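Hypothetical protein AGR_L_1239 (Agrobacterium tumefaciens str. C58, PDB 1VQS) is of unknown function but belongs to the NIPSNAP family and has a ferredoxin-like fold of the dimeric alpha/beta-barrel type. Local coordinates at residues L72-R75 with A76-A80. Residues are numbered along the deposited sequence; the frame is centred on the assembly and turned at random.
Sequences LDDR and AERRA
Asp74 and Arg78, one helical turn apart, form a salt bridge in which NE of Arg78 donates to OD2 of Asp74 over 2.9 Å. The N-H points nearly straight at the oxygen, which lies at the edge of the guanidinium, in its plane, yet is met from above the carboxylate plane; the two planes are 88° apart. With CG of Asp74 anti to its own nitrogen (chi1 -170°), the carboxylate comes back toward the following turn. A water bridges OD2 of Asp74 and NH2 of Arg78, giving OD2 two donors, while a second water donates to OD1 of Asp74. Next to this pair, Arg75 and Arg79 run side by side, their guanidinium planes only 13° apart; CD of Arg79 lies over one face of the Arg75 guanidinium, displaced toward its rim, 3.2 Å from NH2. These residues begin helix 72-84, which follows strand 62-69 in the ferredoxin-like fold and packs against its antiparallel sheet. The i to i+4 backbone bonds include Arg79 N to Arg75 O at 2.9 Å. Farther out, Glu16 of the same chain forms a salt bridge with NE of Arg75 and Glu56 of a third subunit one with its NH1, probably easing its closeness to Arg79, and the His45 carbonyl accepts a hydrogen bond from NH1 of Arg78. OD1 and OD2 of Asp73 form hydrogen bonds with the backbone N of Asp73 and OG of Ser71, both of a second subunit.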
loop_
_atom_site.group_PDB
_atom_site.type_symbol
_atom_site.label_atom_id
_atom_site.label_comp_id
_atom_site.label_asym_id
_atom_site.label_seq_id
_atom_site.Cartn_x
_atom_site.Cartn_y
_atom_site.Cartn_z
ATOM N N LEU B 72 -21.561 -17.480 -9.187
ATOM C CA LEU B 72 -20.588 -16.756 -9.943
ATOM C C LEU B 72 -20.690 -17.023 -11.429
ATOM O O LEU B 72 -20.312 -16.150 -12.216
ATOM C CB LEU B 72 -19.169 -16.985 -9.418
ATOM C CG LEU B 72 -19.003 -16.487 -7.966
ATOM C CD1 LEU B 72 -17.586 -16.712 -7.469
ATOM C CD2 LEU B 72 -19.354 -15.028 -7.792
ATOM N N ASP B 73 -21.193 -18.178 -11.829
ATOM C CA ASP B 73 -21.406 -18.384 -13.267
ATOM C C ASP B 73 -22.534 -17.482 -13.774
ATOM O O ASP B 73 -22.469 -16.955 -14.897
ATOM C CB ASP B 73 -21.659 -19.845 -13.628
ATOM C CG ASP B 73 -20.402 -20.727 -13.445
ATOM O OD1 ASP B 73 -19.391 -20.214 -12.967
ATOM O OD2 ASP B 73 -20.469 -21.925 -13.763
ATOM N N ASP B 74 -23.563 -17.286 -12.952
ATOM C CA ASP B 74 -24.628 -16.367 -13.318
ATOM C C ASP B 74 -24.104 -14.937 -13.355
ATOM O O ASP B 74 -24.417 -14.167 -14.275
ATOM C CB ASP B 74 -25.834 -16.483 -12.383
ATOM C CG ASP B 74 -27.043 -15.700 -12.904
ATOM O OD1 ASP B 74 -27.454 -15.901 -14.059
ATOM O OD2 ASP B 74 -27.543 -14.864 -12.159
ATOM N N ARG B 75 -23.287 -14.564 -12.375
ATOM C CA ARG B 75 -22.639 -13.251 -12.443
ATOM C C ARG B 75 -21.919 -13.078 -13.777
ATOM O O ARG B 75 -21.987 -12.043 -14.414
ATOM C CB ARG B 75 -21.626 -13.083 -11.302
ATOM C CG ARG B 75 -20.735 -11.859 -11.432
ATOM C CD ARG B 75 -19.690 -11.821 -10.307
ATOM N NE ARG B 75 -18.907 -10.611 -10.504
ATOM C CZ ARG B 75 -17.935 -10.464 -11.398
ATOM N NH1 ARG B 75 -17.506 -11.500 -12.102
ATOM N NH2 ARG B 75 -17.363 -9.284 -11.551
ATOM N N ALA B 76 -21.161 -14.097 -14.156
ATOM C CA ALA B 76 -20.376 -13.996 -15.386
ATOM C C ALA B 76 -21.264 -13.772 -16.617
ATOM O O ALA B 76 -20.958 -12.952 -17.479
ATOM C CB ALA B 76 -19.535 -15.233 -15.563
ATOM N N GLU B 77 -22.367 -14.486 -16.682
ATOM C CA GLU B 77 -23.264 -14.387 -17.827
ATOM C C GLU B 77 -23.894 -12.989 -17.867
ATOM O O GLU B 77 -24.025 -12.376 -18.934
ATOM C CB GLU B 77 -24.320 -15.457 -17.705
ATOM C CG GLU B 77 -23.720 -16.855 -17.895
ATOM C CD GLU B 77 -24.596 -17.974 -17.388
ATOM O OE1 GLU B 77 -25.805 -17.736 -17.177
ATOM O OE2 GLU B 77 -24.061 -19.102 -17.212
ATOM N N ARG B 78 -24.252 -12.482 -16.684
ATOM C CA ARG B 78 -24.839 -11.133 -16.569
ATOM C C ARG B 78 -23.857 -10.051 -16.985
ATOM O O ARG B 78 -24.223 -9.108 -17.711
ATOM C CB ARG B 78 -25.380 -10.892 -15.143
ATOM C CG ARG B 78 -26.623 -11.680 -14.805
ATOM C CD ARG B 78 -26.953 -11.580 -13.350
ATOM N NE ARG B 78 -28.223 -12.221 -13.003
ATOM C CZ ARG B 78 -29.424 -11.649 -13.115
ATOM N NH1 ARG B 78 -29.544 -10.414 -13.578
ATOM N NH2 ARG B 78 -30.507 -12.322 -12.777
ATOM N N ARG B 79 -22.613 -10.145 -16.519
ATOM C CA ARG B 79 -21.635 -9.132 -16.895
ATOM C C ARG B 79 -21.316 -9.183 -18.382
ATOM O O ARG B 79 -21.040 -8.146 -18.976
ATOM C CB ARG B 79 -20.374 -9.287 -16.062
ATOM C CG ARG B 79 -20.623 -8.952 -14.607
ATOM C CD ARG B 79 -19.437 -8.440 -13.829
ATOM N NE ARG B 79 -18.735 -7.328 -14.479
ATOM C CZ ARG B 79 -18.959 -6.022 -14.292
ATOM N NH1 ARG B 79 -19.874 -5.548 -13.461
ATOM N NH2 ARG B 79 -18.230 -5.159 -14.975
ATOM N N ALA B 80 -21.304 -10.375 -18.966
ATOM C CA ALA B 80 -21.064 -10.483 -20.410
ATOM C C ALA B 80 -22.163 -9.741 -21.162
ATOM O O ALA B 80 -21.894 -9.025 -22.118
ATOM C CB ALA B 80 -20.987 -11.912 -20.850
HETATM O O HOH W 1 -30.289 -15.373 -12.221
HETATM O O HOH W 2 -27.181 -18.362 -15.161
#